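Trichosurin (Trichosurus vulpecula, PDB 2RA6) is a milk whey lipocalin that probably carries small hydrophobic molecules and here holds 4-ethylphenol inside its beta barrel. Local coordinates at residues B[109-114]-B[141-146]; B[132-137]-B[159-164]. The protein carries 1 engineered substitution. All coordinates share one frame; numbering follows the deposited sequence.

Contact 1: residues B[109-114]-B[141-146]; sequences YAKFIF and KRFEED. With ETY (4-ethylphenol), chain P.
Tyr-109 OH and Arg-142 NH2 share one partner: each is hydrogen-bonded to Ser-104 OG. They lie 2.9 Å apart, but the angle is too poor for a hydrogen bond between the two. The tyrosine and the arginine cross at about a right angle, with the ring and guanidinium planes 56° apart. The arginine chain bends at chi3, which brings NH2 round to the phenol.

Further along, Lys-111 reaches past Phe-143. Its CG sits 4.0 Å from CE1 of that residue, at the ring edge. CG lies opposite the backbone N (chi1 177°) and the chain beyond is fully extended, carrying CD and CE past the same edge. Its NZ ends 4.3 Å from Asp-146 OD2, too long for a salt bridge, and makes a long, weak ion pair with Glu-102.

This is the outer wall of the lipocalin barrel, where helix 137-148 packs on strand 109-118. The two segments run nearly parallel, at 14°, and the Phe-143 ring also rests on Ala-126 of the next strand.

The other face of the strand lines the pocket. C7 of 4-ethylphenol lies 3.5 Å above the centre of the Phe-112 ring. Replacing this phenylalanine by alanine would remove the ring face under C7 and would probably leave a gap there and the ethyl group less firmly placed. Phe-114 meets the ethyl group with its ring edge, CZ being 3.5 Å from C7 of the ligand.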
loop_
_atom_site.group_PDB
_atom_site.type_symbol
_atom_site.label_atom_id
_atom_site.label_comp_id
_atom_site.label_asym_id
_atom_site.label_seq_id
_atom_site.Cartn_x
_atom_site.Cartn_y
_atom_site.Cartn_z
ATOM N N TYR B 109 -0.238 14.963 -14.915
ATOM C CA TYR B 109 0.067 14.798 -13.498
ATOM C C TYR B 109 0.560 13.399 -13.185
ATOM O O TYR B 109 0.426 12.484 -13.992
ATOM C CB TYR B 109 -1.179 15.089 -12.647
ATOM C CG TYR B 109 -2.205 13.966 -12.595
ATOM C CD1 TYR B 109 -2.125 12.959 -11.626
ATOM C CD2 TYR B 109 -3.250 13.905 -13.511
ATOM C CE1 TYR B 109 -3.061 11.924 -11.574
ATOM C CE2 TYR B 109 -4.191 12.874 -13.468
ATOM C CZ TYR B 109 -4.092 11.888 -12.501
ATOM O OH TYR B 109 -5.012 10.857 -12.460
ATOM N N ALA B 110 1.136 13.249 -11.999
ATOM C CA ALA B 110 1.616 11.962 -11.533
ATOM C C ALA B 110 1.218 11.836 -10.072
ATOM O O ALA B 110 1.351 12.785 -9.291
ATOM C CB ALA B 110 3.129 11.871 -11.668
ATOM N N LYS B 111 0.707 10.666 -9.712
ATOM C CA LYS B 111 0.323 10.395 -8.336
ATOM C C LYS B 111 1.222 9.278 -7.830
ATOM O O LYS B 111 1.356 8.235 -8.470
ATOM C CB LYS B 111 -1.140 9.955 -8.277
ATOM C CG LYS B 111 -1.632 9.586 -6.890
ATOM C CD LYS B 111 -3.077 9.103 -6.952
ATOM C CE LYS B 111 -3.576 8.652 -5.594
ATOM N NZ LYS B 111 -4.983 8.168 -5.682
ATOM N N PHE B 112 1.868 9.511 -6.698
ATOM C CA PHE B 112 2.724 8.495 -6.109
ATOM C C PHE B 112 2.261 8.235 -4.692
ATOM O O PHE B 112 2.174 9.158 -3.881
ATOM C CB PHE B 112 4.182 8.952 -6.087
ATOM C CG PHE B 112 4.880 8.817 -7.411
ATOM C CD1 PHE B 112 5.383 7.586 -7.829
ATOM C CD2 PHE B 112 5.041 9.920 -8.234
ATOM C CE1 PHE B 112 6.040 7.458 -9.050
ATOM C CE2 PHE B 112 5.697 9.801 -9.457
ATOM C CZ PHE B 112 6.196 8.569 -9.862
ATOM N N ILE B 113 1.946 6.979 -4.407
ATOM C CA ILE B 113 1.520 6.593 -3.070
ATOM C C ILE B 113 2.665 5.825 -2.436
ATOM O O ILE B 113 3.152 4.838 -2.990
ATOM C CB ILE B 113 0.275 5.686 -3.095
ATOM C CG1 ILE B 113 -0.873 6.385 -3.825
ATOM C CG2 ILE B 113 -0.132 5.330 -1.665
ATOM C CD1 ILE B 113 -1.302 7.698 -3.205
ATOM N N PHE B 114 3.101 6.305 -1.279
ATOM C CA PHE B 114 4.181 5.678 -0.532
ATOM C C PHE B 114 3.634 4.955 0.677
ATOM O O PHE B 114 2.914 5.544 1.479
ATOM C CB PHE B 114 5.157 6.728 -0.004
ATOM C CG PHE B 114 6.093 7.264 -1.031
ATOM C CD1 PHE B 114 7.428 6.890 -1.023
ATOM C CD2 PHE B 114 5.646 8.137 -2.012
ATOM C CE1 PHE B 114 8.307 7.376 -1.981
ATOM C CE2 PHE B 114 6.520 8.629 -2.973
ATOM C CZ PHE B 114 7.849 8.247 -2.955
ATOM N N LYS B 141 -9.129 18.062 -6.527
ATOM C CA LYS B 141 -10.334 17.642 -5.812
ATOM C C LYS B 141 -10.436 16.125 -5.732
ATOM O O LYS B 141 -10.738 15.567 -4.674
ATOM C CB LYS B 141 -11.584 18.199 -6.500
ATOM C CG LYS B 141 -12.890 17.819 -5.810
ATOM C CD LYS B 141 -14.097 18.307 -6.602
ATOM C CE LYS B 141 -15.398 17.952 -5.904
ATOM N NZ LYS B 141 -15.511 18.640 -4.589
ATOM N N ARG B 142 -10.193 15.458 -6.853
ATOM C CA ARG B 142 -10.268 14.001 -6.900
ATOM C C ARG B 142 -9.203 13.377 -5.995
ATOM O O ARG B 142 -9.486 12.445 -5.244
ATOM C CB ARG B 142 -10.099 13.524 -8.345
ATOM C CG ARG B 142 -10.251 12.024 -8.543
ATOM C CD ARG B 142 -10.128 11.659 -10.019
ATOM N NE ARG B 142 -8.889 12.171 -10.601
ATOM C CZ ARG B 142 -8.510 11.978 -11.860
ATOM N NH1 ARG B 142 -9.273 11.279 -12.691
ATOM N NH2 ARG B 142 -7.366 12.490 -12.293
ATOM N N PHE B 143 -7.987 13.910 -6.059
ATOM C CA PHE B 143 -6.885 13.411 -5.242
ATOM C C PHE B 143 -7.229 13.546 -3.765
ATOM O O PHE B 143 -7.078 12.603 -2.981
ATOM C CB PHE B 143 -5.618 14.219 -5.538
ATOM C CG PHE B 143 -4.436 13.860 -4.673
ATOM C CD1 PHE B 143 -3.642 12.756 -4.967
ATOM C CD2 PHE B 143 -4.090 14.662 -3.591
ATOM C CE1 PHE B 143 -2.512 12.459 -4.190
ATOM C CE2 PHE B 143 -2.971 14.379 -2.810
ATOM C CZ PHE B 143 -2.181 13.280 -3.109
ATOM N N GLU B 144 -7.691 14.732 -3.387
ATOM C CA GLU B 144 -8.046 15.011 -2.000
ATOM C C GLU B 144 -9.221 14.176 -1.497
ATOM O O GLU B 144 -9.192 13.680 -0.370
ATOM C CB GLU B 144 -8.318 16.510 -1.845
ATOM C CG GLU B 144 -7.022 17.314 -1.824
ATOM C CD GLU B 144 -7.204 18.778 -2.161
ATOM O OE1 GLU B 144 -8.260 19.347 -1.817
ATOM O OE2 GLU B 144 -6.272 19.364 -2.759
ATOM N N GLU B 145 -10.244 14.005 -2.329
ATOM C CA GLU B 145 -11.400 13.213 -1.933
ATOM C C GLU B 145 -11.025 11.741 -1.808
ATOM O O GLU B 145 -11.503 11.049 -0.908
ATOM C CB GLU B 145 -12.540 13.378 -2.941
ATOM C CG GLU B 145 -13.043 14.803 -3.050
ATOM C CD GLU B 145 -14.279 14.917 -3.916
ATOM O OE1 GLU B 145 -14.309 14.287 -4.995
ATOM O OE2 GLU B 145 -15.212 15.644 -3.520
ATOM N N ASP B 146 -10.169 11.255 -2.702
ATOM C CA ASP B 146 -9.760 9.856 -2.629
ATOM C C ASP B 146 -9.025 9.604 -1.325
ATOM O O ASP B 146 -9.150 8.534 -0.726
ATOM C CB ASP B 146 -8.860 9.478 -3.804
ATOM C CG ASP B 146 -9.624 9.361 -5.103
ATOM O OD1 ASP B 146 -10.841 9.080 -5.049
ATOM O OD2 ASP B 146 -9.008 9.533 -6.171
HETATM C C8 ETY P . 7.930 10.561 -5.641
HETATM C C7 ETY P . 8.233 9.221 -6.317
HETATM C CG ETY P . 9.702 8.933 -6.466
HETATM C C3 ETY P . 10.470 8.470 -5.365
HETATM C C2 ETY P . 11.848 8.198 -5.503
HETATM C C5 ETY P . 10.357 9.120 -7.719
HETATM C C6 ETY P . 11.737 8.852 -7.866
HETATM C C1 ETY P . 12.475 8.391 -6.752
HETATM O O1 ETY P . 13.811 8.125 -6.887
#

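Contact 2: residues B[132-137]-B[159-164]; sequences TPNLSN and DISEVD
Asn-134 and Ser-161 meet side chain to side chain, and van der Waals contact comes first. Ser-161 CB lies 3.4 Å from Pro-133 O and over the flat side of the Asn-134 amide, 3.5 Å from its CG. The two loops touch through one small residue on one side and a carbonyl and an amide on the other.

The polar contacts form a chain. Asn-134 ND2 donates to a water at 3.1 Å. The water donates to Ser-161 OG at 2.7 Å. That hydroxyl donates to Asp-159 OD1, 2.6 Å away, from the syn side, 25° out of the carboxylate plane. The OG sits between the backbone N and the carbonyl carbon (chi1 69°), and from there it reaches both the carboxylate and the water. Asp-159 OD1 also accepts from Ser-161 N at 2.9 Å, which makes an Asx turn just after strand 157-159.

The charged pair is Lys-140 of helix 137-148 with Asp-159: NZ makes a salt bridge with OD2 and also hydrogen-bonds Asn-134 OD1. The same OD1 accepts from Leu-135 N, 2.8 Å away, so it takes two bonds, while ND2 donates to the water.

The contact joins the loop leading into the helix to the chain after the last strand of this lipocalin. Pro-133 packs on His-29, a zinc ligand. Asn-134 is a predicted glycosylation site, but it carries no sugar here.

With its hydrogen committed to Asp-159, Ser-161 OG has none to offer Asn-134 OD1, 3.3 Å away; the loops are bridged instead through the water and the lysine.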
loop_
_atom_site.group_PDB
_atom_site.type_symbol
_atom_site.label_atom_id
_atom_site.label_comp_id
_atom_site.label_asym_id
_atom_site.label_seq_id
_atom_site.Cartn_x
_atom_site.Cartn_y
_atom_site.Cartn_z
ATOM N N THR B 132 3.641 21.857 -13.826
ATOM C CA THR B 132 3.878 23.225 -13.394
ATOM C C THR B 132 3.544 23.293 -11.896
ATOM O O THR B 132 3.060 22.308 -11.319
ATOM C CB THR B 132 3.018 24.237 -14.199
ATOM O OG1 THR B 132 1.638 24.096 -13.844
ATOM C CG2 THR B 132 3.171 23.989 -15.704
ATOM N N PRO B 133 3.781 24.447 -11.251
ATOM C CA PRO B 133 3.517 24.619 -9.817
ATOM C C PRO B 133 2.121 24.318 -9.289
ATOM O O PRO B 133 1.948 24.105 -8.090
ATOM C CB PRO B 133 3.909 26.072 -9.564
ATOM C CG PRO B 133 4.968 26.315 -10.582
ATOM C CD PRO B 133 4.377 25.678 -11.806
ATOM N N ASN B 134 1.124 24.305 -10.164
ATOM C CA ASN B 134 -0.242 24.046 -9.713
ATOM C C ASN B 134 -0.932 23.067 -10.657
ATOM O O ASN B 134 -0.421 22.766 -11.733
ATOM C CB ASN B 134 -1.027 25.364 -9.669
ATOM C CG ASN B 134 -2.104 25.379 -8.588
ATOM O OD1 ASN B 134 -2.583 24.332 -8.145
ATOM N ND2 ASN B 134 -2.501 26.581 -8.173
ATOM N N LEU B 135 -2.095 22.568 -10.243
ATOM C CA LEU B 135 -2.877 21.634 -11.050
ATOM C C LEU B 135 -4.347 22.043 -11.033
ATOM O O LEU B 135 -4.775 22.779 -10.148
ATOM C CB LEU B 135 -2.750 20.205 -10.509
ATOM C CG LEU B 135 -1.472 19.448 -10.885
ATOM C CD1 LEU B 135 -1.365 18.180 -10.060
ATOM C CD2 LEU B 135 -1.486 19.124 -12.371
ATOM N N SER B 136 -5.109 21.548 -12.002
ATOM C CA SER B 136 -6.528 21.873 -12.097
ATOM C C SER B 136 -7.253 21.526 -10.811
ATOM O O SER B 136 -6.893 20.568 -10.122
ATOM C CB SER B 136 -7.183 21.113 -13.249
ATOM O OG SER B 136 -7.471 19.779 -12.889
ATOM N N ASN B 137 -8.274 22.313 -10.494
ATOM C CA ASN B 137 -9.077 22.089 -9.302
ATOM C C ASN B 137 -9.705 20.703 -9.363
ATOM O O ASN B 137 -9.851 20.036 -8.339
ATOM C CB ASN B 137 -10.160 23.169 -9.198
ATOM C CG ASN B 137 -9.593 24.530 -8.819
ATOM O OD1 ASN B 137 -10.071 25.571 -9.288
ATOM N ND2 ASN B 137 -8.585 24.533 -7.955
ATOM N N ASP B 159 -1.914 21.438 0.434
ATOM C CA ASP B 159 -1.808 21.903 -0.945
ATOM C C ASP B 159 -0.677 22.922 -0.881
ATOM O O ASP B 159 -0.865 24.020 -0.359
ATOM C CB ASP B 159 -3.103 22.599 -1.362
ATOM C CG ASP B 159 -3.073 23.086 -2.798
ATOM O OD1 ASP B 159 -1.971 23.352 -3.316
ATOM O OD2 ASP B 159 -4.157 23.219 -3.405
ATOM N N ILE B 160 0.498 22.576 -1.392
ATOM C CA ILE B 160 1.610 23.513 -1.313
ATOM C C ILE B 160 1.748 24.435 -2.514
ATOM O O ILE B 160 2.706 25.203 -2.603
ATOM C CB ILE B 160 2.946 22.795 -1.091
ATOM C CG1 ILE B 160 3.265 21.914 -2.294
ATOM C CG2 ILE B 160 2.895 21.984 0.201
ATOM C CD1 ILE B 160 4.697 21.425 -2.315
ATOM N N SER B 161 0.794 24.367 -3.436
ATOM C CA SER B 161 0.832 25.228 -4.612
ATOM C C SER B 161 0.599 26.662 -4.154
ATOM O O SER B 161 0.929 27.612 -4.860
ATOM C CB SER B 161 -0.267 24.837 -5.602
ATOM O OG SER B 161 -1.547 25.152 -5.078
ATOM N N GLU B 162 0.034 26.799 -2.957
ATOM C CA GLU B 162 -0.280 28.100 -2.384
ATOM C C GLU B 162 0.710 28.563 -1.322
ATOM O O GLU B 162 0.401 29.456 -0.534
ATOM C CB GLU B 162 -1.690 28.064 -1.790
ATOM C CG GLU B 162 -1.916 26.916 -0.820
ATOM C CD GLU B 162 -3.384 26.705 -0.499
ATOM O OE1 GLU B 162 -4.175 26.497 -1.445
ATOM O OE2 GLU B 162 -3.749 26.737 0.697
ATOM N N VAL B 163 1.899 27.967 -1.305
ATOM C CA VAL B 163 2.915 28.343 -0.328
ATOM C C VAL B 163 4.286 28.470 -0.985
ATOM O O VAL B 163 4.573 27.797 -1.976
ATOM C CB VAL B 163 2.991 27.307 0.822
ATOM C CG1 VAL B 163 3.511 25.982 0.300
ATOM C CG2 VAL B 163 3.879 27.831 1.943
ATOM N N ASP B 164 5.124 29.351 -0.445
ATOM C CA ASP B 164 6.463 29.547 -0.985
ATOM C C ASP B 164 7.373 28.451 -0.450
ATOM O O ASP B 164 7.677 28.406 0.742
ATOM C CB ASP B 164 7.013 30.920 -0.582
ATOM C CG ASP B 164 8.378 31.201 -1.184
ATOM O OD1 ASP B 164 8.511 31.126 -2.425
ATOM O OD2 ASP B 164 9.321 31.502 -0.421
HETATM O O HOH W 1 -3.748 26.706 -5.317
#

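Overall arrangement
Contact 1 is partly buried, and its centre lies about 9 Å from the centre of the chain. Contact 2 is a surface contact, its centre about 14 Å from the same point. Helix 137-148 links them: contact 1 uses its middle, and contact 2 uses the loop that leads into it. Their centres are 13 Å apart, and they touch where Tyr-109 CB packs 4.0 Å from Leu-135 CD1. Chemistry follows place. On the barrel wall, aromatic rings and long aliphatic chains do most of the packing, and the strand's inner face serves the ligand. At the surface, small polar groups, a water and a lysine of the helix join two loops, with little area buried.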